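PDB 3C6C: 3-keto-5-aminohexanoate cleavage enzyme from Ralstonia eutropha, which probably cleaves 3-keto-5-aminohexanoate or a related beta-keto acid with the help of a bound divalent metal ion. Local coordinates for residues 174-188 / 203-217. Sequence-based numbering, arbitrary orientation.
With EDO (1,2-ethanediol), chain E.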
loop_
_atom_site.group_PDB
_atom_site.type_symbol
_atom_site.label_atom_id
_atom_site.label_comp_id
_atom_site.label_asym_id
_atom_site.label_seq_id
_atom_site.Cartn_x
_atom_site.Cartn_y
_atom_site.Cartn_z
ATOM N N ARG A 174 14.907 -20.653 23.114
ATOM C CA ARG A 174 15.746 -20.702 24.332
ATOM C C ARG A 174 16.992 -21.581 24.150
ATOM O O ARG A 174 18.104 -21.192 24.552
ATOM C CB ARG A 174 14.945 -21.125 25.571
ATOM C CG ARG A 174 15.736 -20.888 26.844
ATOM C CD ARG A 174 14.926 -21.177 28.111
ATOM N NE ARG A 174 13.734 -20.331 28.282
ATOM C CZ ARG A 174 13.715 -19.179 28.953
ATOM N NH1 ARG A 174 14.828 -18.708 29.508
ATOM N NH2 ARG A 174 12.586 -18.487 29.063
ATOM N N ARG A 175 16.819 -22.728 23.497
ATOM C CA ARG A 175 17.943 -23.624 23.234
ATOM C C ARG A 175 18.981 -22.950 22.340
ATOM O O ARG A 175 20.197 -23.074 22.560
ATOM C CB ARG A 175 17.510 -24.977 22.641
ATOM C CG ARG A 175 16.938 -25.912 23.671
ATOM C CD ARG A 175 17.991 -26.225 24.771
ATOM N NE ARG A 175 19.037 -27.156 24.323
ATOM C CZ ARG A 175 20.321 -27.037 24.622
ATOM N NH1 ARG A 175 20.759 -26.021 25.351
ATOM N NH2 ARG A 175 21.175 -27.942 24.192
ATOM N N PHE A 176 18.499 -22.216 21.344
ATOM C CA PHE A 176 19.401 -21.532 20.412
ATOM C C PHE A 176 20.212 -20.503 21.188
ATOM O O PHE A 176 21.412 -20.341 20.966
ATOM C CB PHE A 176 18.646 -20.788 19.286
ATOM C CG PHE A 176 18.087 -21.678 18.168
ATOM C CD1 PHE A 176 17.597 -22.958 18.386
ATOM C CD2 PHE A 176 17.995 -21.159 16.887
ATOM C CE1 PHE A 176 17.073 -23.721 17.331
ATOM C CE2 PHE A 176 17.467 -21.905 15.850
ATOM C CZ PHE A 176 16.986 -23.173 16.070
ATOM N N GLN A 177 19.545 -19.812 22.108
ATOM C CA GLN A 177 20.229 -18.772 22.901
ATOM C C GLN A 177 21.355 -19.382 23.698
ATOM O O GLN A 177 22.480 -18.894 23.715
ATOM C CB GLN A 177 19.297 -18.095 23.896
ATOM C CG GLN A 177 18.387 -17.077 23.279
ATOM C CD GLN A 177 17.485 -16.454 24.321
ATOM O OE1 GLN A 177 16.689 -17.146 24.959
ATOM N NE2 GLN A 177 17.605 -15.144 24.504
ATOM N N GLU A 178 21.015 -20.488 24.336
ATOM C CA GLU A 178 21.964 -21.266 25.166
ATOM C C GLU A 178 23.179 -21.753 24.375
ATOM O O GLU A 178 24.309 -21.740 24.863
ATOM C CB GLU A 178 21.257 -22.468 25.823
ATOM C CG GLU A 178 20.316 -22.042 26.936
ATOM C CD GLU A 178 19.362 -23.117 27.421
ATOM O OE1 GLU A 178 19.265 -24.190 26.810
ATOM O OE2 GLU A 178 18.688 -22.866 28.444
ATOM N N LEU A 179 22.923 -22.166 23.147
ATOM C CA LEU A 179 23.946 -22.744 22.255
ATOM C C LEU A 179 24.722 -21.668 21.505
ATOM O O LEU A 179 25.727 -21.941 20.840
ATOM C CB LEU A 179 23.305 -23.682 21.212
ATOM C CG LEU A 179 22.793 -25.037 21.747
ATOM C CD1 LEU A 179 21.930 -25.715 20.679
ATOM C CD2 LEU A 179 23.944 -25.941 22.229
ATOM N N GLY A 180 24.218 -20.450 21.580
ATOM C CA GLY A 180 24.851 -19.300 20.900
ATOM C C GLY A 180 24.607 -19.234 19.402
ATOM O O GLY A 180 25.383 -18.656 18.648
ATOM N N ILE A 181 23.492 -19.815 18.998
ATOM C CA ILE A 181 23.077 -19.874 17.597
ATOM C C ILE A 181 21.956 -18.858 17.362
ATOM O O ILE A 181 20.988 -18.786 18.129
ATOM C CB ILE A 181 22.594 -21.309 17.226
ATOM C CG1 ILE A 181 23.688 -22.361 17.488
ATOM C CG2 ILE A 181 22.072 -21.378 15.808
ATOM C CD1 ILE A 181 23.180 -23.806 17.386
ATOM N N LYS A 182 22.090 -18.091 16.281
ATOM C CA LYS A 182 21.088 -17.072 15.935
ATOM C C LYS A 182 19.978 -17.701 15.106
ATOM O O LYS A 182 20.255 -18.317 14.061
ATOM C CB LYS A 182 21.723 -15.872 15.211
ATOM C CG LYS A 182 20.752 -14.734 14.955
ATOM C CD LYS A 182 21.434 -13.473 14.382
ATOM C CE LYS A 182 22.231 -12.741 15.376
ATOM N NZ LYS A 182 21.418 -12.265 16.538
ATOM N N PRO A 183 18.717 -17.602 15.570
ATOM C CA PRO A 183 17.669 -18.094 14.685
ATOM C C PRO A 183 17.342 -17.150 13.544
ATOM O O PRO A 183 17.321 -15.919 13.702
ATOM C CB PRO A 183 16.452 -18.201 15.611
ATOM C CG PRO A 183 16.662 -17.088 16.624
ATOM C CD PRO A 183 18.163 -17.034 16.825
ATOM N N GLU A 184 17.124 -17.768 12.389
ATOM C CA GLU A 184 16.439 -17.149 11.255
ATOM C C GLU A 184 14.970 -17.524 11.327
ATOM O O GLU A 184 14.566 -18.672 11.110
ATOM C CB GLU A 184 17.057 -17.575 9.926
ATOM C CG GLU A 184 16.528 -16.781 8.742
ATOM C CD GLU A 184 17.180 -17.215 7.453
ATOM O OE1 GLU A 184 16.989 -18.401 7.062
ATOM O OE2 GLU A 184 17.857 -16.361 6.836
ATOM N N LEU A 185 14.177 -16.520 11.670
ATOM C CA LEU A 185 12.751 -16.696 11.920
ATOM C C LEU A 185 12.024 -16.669 10.595
ATOM O O LEU A 185 11.844 -15.607 9.968
ATOM C CB LEU A 185 12.202 -15.588 12.844
ATOM C CG LEU A 185 12.934 -15.378 14.169
ATOM C CD1 LEU A 185 12.384 -14.144 14.877
ATOM C CD2 LEU A 185 12.855 -16.639 15.048
ATOM N N GLU A 186 11.600 -17.859 10.193
ATOM C CA GLU A 186 10.923 -18.062 8.910
ATOM C C GLU A 186 9.417 -17.864 9.084
ATOM O O GLU A 186 8.751 -18.551 9.860
ATOM C CB GLU A 186 11.202 -19.442 8.311
ATOM C CG GLU A 186 12.628 -20.013 8.471
ATOM C CD GLU A 186 13.728 -19.282 7.730
ATOM O OE1 GLU A 186 13.436 -18.410 6.876
ATOM O OE2 GLU A 186 14.925 -19.614 8.001
ATOM N N VAL A 187 8.916 -16.903 8.322
ATOM C CA VAL A 187 7.514 -16.449 8.408
ATOM C C VAL A 187 6.737 -16.577 7.104
ATOM O O VAL A 187 7.254 -16.344 5.997
ATOM C CB VAL A 187 7.445 -14.983 8.965
ATOM C CG1 VAL A 187 8.154 -14.885 10.350
ATOM C CG2 VAL A 187 8.006 -13.944 7.936
ATOM N N PHE A 188 5.483 -17.011 7.256
ATOM C CA PHE A 188 4.591 -17.316 6.125
ATOM C C PHE A 188 3.363 -16.430 6.080
ATOM O O PHE A 188 2.506 -16.572 5.203
ATOM C CB PHE A 188 4.147 -18.784 6.184
ATOM C CG PHE A 188 5.269 -19.781 6.006
ATOM C CD1 PHE A 188 6.147 -20.050 7.045
ATOM C CD2 PHE A 188 5.411 -20.478 4.828
ATOM C CE1 PHE A 188 7.151 -20.976 6.893
ATOM C CE2 PHE A 188 6.423 -21.416 4.674
ATOM C CZ PHE A 188 7.279 -21.658 5.708
ATOM N N GLY A 203 12.206 -11.914 25.641
ATOM C CA GLY A 203 13.633 -12.069 25.885
ATOM C C GLY A 203 14.219 -13.343 25.320
ATOM O O GLY A 203 15.195 -13.854 25.830
ATOM N N LEU A 204 13.633 -13.841 24.239
ATOM C CA LEU A 204 14.024 -15.142 23.690
ATOM C C LEU A 204 14.820 -15.028 22.398
ATOM O O LEU A 204 15.238 -16.029 21.827
ATOM C CB LEU A 204 12.798 -16.030 23.489
ATOM C CG LEU A 204 12.148 -16.611 24.742
ATOM C CD1 LEU A 204 10.850 -17.297 24.397
ATOM C CD2 LEU A 204 13.101 -17.581 25.403
ATOM N N ILE A 205 15.076 -13.786 22.009
ATOM C CA ILE A 205 15.827 -13.471 20.765
ATOM C C ILE A 205 16.944 -12.472 21.038
ATOM O O ILE A 205 16.715 -11.300 21.300
ATOM C CB ILE A 205 14.898 -12.902 19.645
ATOM C CG1 ILE A 205 13.706 -13.840 19.337
ATOM C CG2 ILE A 205 15.701 -12.558 18.371
ATOM C CD1 ILE A 205 14.029 -15.126 18.570
ATOM N N ASP A 206 18.166 -12.973 20.968
ATOM C CA ASP A 206 19.365 -12.173 21.210
ATOM C C ASP A 206 19.808 -11.273 20.059
ATOM O O ASP A 206 19.695 -11.581 18.871
ATOM C CB ASP A 206 20.532 -13.074 21.574
ATOM C CG ASP A 206 20.356 -13.769 22.934
ATOM O OD1 ASP A 206 19.393 -13.462 23.686
ATOM O OD2 ASP A 206 21.204 -14.628 23.224
ATOM N N GLY A 207 20.356 -10.141 20.455
ATOM C CA GLY A 207 20.990 -9.228 19.512
ATOM C C GLY A 207 20.089 -8.759 18.391
ATOM O O GLY A 207 18.899 -8.444 18.585
ATOM N N VAL A 208 20.677 -8.746 17.203
ATOM C CA VAL A 208 19.955 -8.395 15.967
ATOM C C VAL A 208 18.993 -9.540 15.589
ATOM O O VAL A 208 19.437 -10.634 15.269
ATOM C CB VAL A 208 20.924 -8.099 14.761
ATOM C CG1 VAL A 208 20.124 -7.803 13.457
ATOM C CG2 VAL A 208 21.839 -6.947 15.060
ATOM N N PRO A 209 17.677 -9.282 15.599
ATOM C CA PRO A 209 16.748 -10.312 15.142
ATOM C C PRO A 209 16.790 -10.489 13.634
ATOM O O PRO A 209 16.957 -9.528 12.896
ATOM C CB PRO A 209 15.376 -9.753 15.530
ATOM C CG PRO A 209 15.648 -8.575 16.375
ATOM C CD PRO A 209 16.973 -8.053 15.976
ATOM N N LEU A 210 16.617 -11.738 13.232
ATOM C CA LEU A 210 16.595 -12.143 11.806
ATOM C C LEU A 210 15.263 -12.732 11.417
ATOM O O LEU A 210 14.845 -13.768 11.936
ATOM C CB LEU A 210 17.653 -13.227 11.528
ATOM C CG LEU A 210 19.086 -13.006 11.938
ATOM C CD1 LEU A 210 19.930 -14.189 11.438
ATOM C CD2 LEU A 210 19.617 -11.651 11.414
ATOM N N PHE A 211 14.625 -12.075 10.459
ATOM C CA PHE A 211 13.345 -12.517 9.910
ATOM C C PHE A 211 13.519 -12.817 8.405
ATOM O O PHE A 211 14.202 -12.094 7.674
ATOM C CB PHE A 211 12.255 -11.459 10.018
ATOM C CG PHE A 211 11.729 -11.216 11.413
ATOM C CD1 PHE A 211 12.438 -10.439 12.298
ATOM C CD2 PHE A 211 10.480 -11.691 11.795
ATOM C CE1 PHE A 211 11.941 -10.182 13.550
ATOM C CE2 PHE A 211 9.974 -11.440 13.068
ATOM C CZ PHE A 211 10.710 -10.681 13.934
ATOM N N GLN A 212 12.877 -13.875 7.969
ATOM C CA GLN A 212 12.765 -14.150 6.532
ATOM C C GLN A 212 11.377 -14.552 6.114
ATOM O O GLN A 212 10.783 -15.488 6.638
ATOM C CB GLN A 212 13.746 -15.222 6.087
ATOM C CG GLN A 212 13.616 -15.618 4.628
ATOM C CD GLN A 212 14.858 -16.327 4.108
ATOM O OE1 GLN A 212 15.602 -15.768 3.299
ATOM N NE2 GLN A 212 15.091 -17.558 4.582
HETATM N N MSE A 213 10.892 -13.853 5.102
HETATM C CA MSE A 213 9.603 -14.183 4.482
HETATM C C MSE A 213 9.769 -15.261 3.422
HETATM O O MSE A 213 10.504 -15.085 2.442
HETATM C CB MSE A 213 8.984 -12.974 3.765
HETATM C CG MSE A 213 8.962 -11.707 4.525
HETATM SE SE MSE A 213 8.271 -10.344 3.325
HETATM C CE MSE A 213 8.835 -9.001 4.317
ATOM N N VAL A 214 9.086 -16.368 3.664
ATOM C CA VAL A 214 8.870 -17.432 2.690
ATOM C C VAL A 214 7.652 -17.069 1.848
ATOM O O VAL A 214 6.529 -16.974 2.356
ATOM C CB VAL A 214 8.655 -18.821 3.380
ATOM C CG1 VAL A 214 8.551 -19.937 2.313
ATOM C CG2 VAL A 214 9.811 -19.114 4.380
ATOM N N LEU A 215 7.878 -16.830 0.559
ATOM C CA LEU A 215 6.804 -16.383 -0.341
ATOM C C LEU A 215 6.462 -17.391 -1.428
ATOM O O LEU A 215 7.313 -17.960 -2.069
ATOM C CB LEU A 215 7.137 -15.019 -0.978
ATOM C CG LEU A 215 7.444 -13.855 -0.026
ATOM C CD1 LEU A 215 7.970 -12.652 -0.792
ATOM C CD2 LEU A 215 6.190 -13.484 0.809
ATOM N N GLY A 216 5.175 -17.574 -1.610
ATOM C CA GLY A 216 4.626 -18.442 -2.641
ATOM C C GLY A 216 4.480 -19.901 -2.300
ATOM O O GLY A 216 4.219 -20.733 -3.176
ATOM N N VAL A 217 4.679 -20.233 -1.038
ATOM C CA VAL A 217 4.402 -21.594 -0.572
ATOM C C VAL A 217 2.914 -21.669 -0.231
ATOM O O VAL A 217 2.330 -20.722 0.308
ATOM C CB VAL A 217 5.286 -21.982 0.603
ATOM C CG1 VAL A 217 4.817 -23.315 1.234
ATOM C CG2 VAL A 217 6.730 -22.059 0.134
HETATM C C1 EDO E . 27.971 -20.231 16.797
HETATM O O1 EDO E . 29.357 -20.477 16.553
HETATM C C2 EDO E . 27.388 -21.274 17.737
HETATM O O2 EDO E . 28.082 -21.248 18.988
HETATM O O HOH W 1 22.730 -16.581 22.213
HETATM O O HOH W 2 23.219 -10.136 16.941
HETATM O O HOH W 3 17.017 -13.878 15.275
HETATM O O HOH W 4 17.801 -18.934 4.469
HETATM O O HOH W 5 18.081 -16.045 3.951
HETATM O O HOH W 6 5.874 -14.818 4.098
#
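Gln177 NE2, in the last turn of helix 166-179, donates twice: to Asp206 OD1 at 2.6 Å, from above the carboxylate plane, and to Gly203 O at 3.0 Å. Beyond CG the Gln177 chain is extended (chi2 180°), which carries the amide over to the loop before strand 210-214, and a water links its backbone O to Asp206 OD2. Arg174, about a turn earlier on the helix, has Leu204 CD2 over one face of its guanidinium, toward the rim. Lys182 reaches the same loop: its aliphatic part crosses Leu210 at about a right angle and packs tightly, where Lys182 CD lies 3.4 Å from Leu210 CD1, before two bends bring Lys182 NZ to Val208 O at 2.9 Å; a water joins NZ to Val208 N.

From there strands 182-187 and 210-214 run parallel. Leu185 N and Val187 N donate to Leu210 O and Gln212 O, while Gln212 N and Val214 N return bonds to Leu185 O and Val187 O. On the face carrying Leu185 and Val187, Leu185 CD1 lies over the Phe211 ring in a CH-pi contact, 4.1 Å from its centroid, and Ile205 CD1 meets Leu185 CD2 tip to tip. On the opposite face Gln212 NE2 bonds to the syn side of Glu186 OE1 (3.0 Å), with the two side chains alongside each other, pointing the same way. Waters tie Gln212 to both carboxylate oxygens of Glu184. Farther along, Val214 CB lies over one face of the Phe188 ring, toward its rim.

The strands, joined through helix 190-201, form a beta-alpha-beta unit of the TIM barrel; the polar face turns inward, where the Glu186 side chain comes within about 6 Å of the nickel ion held by His66, His68 and Glu269.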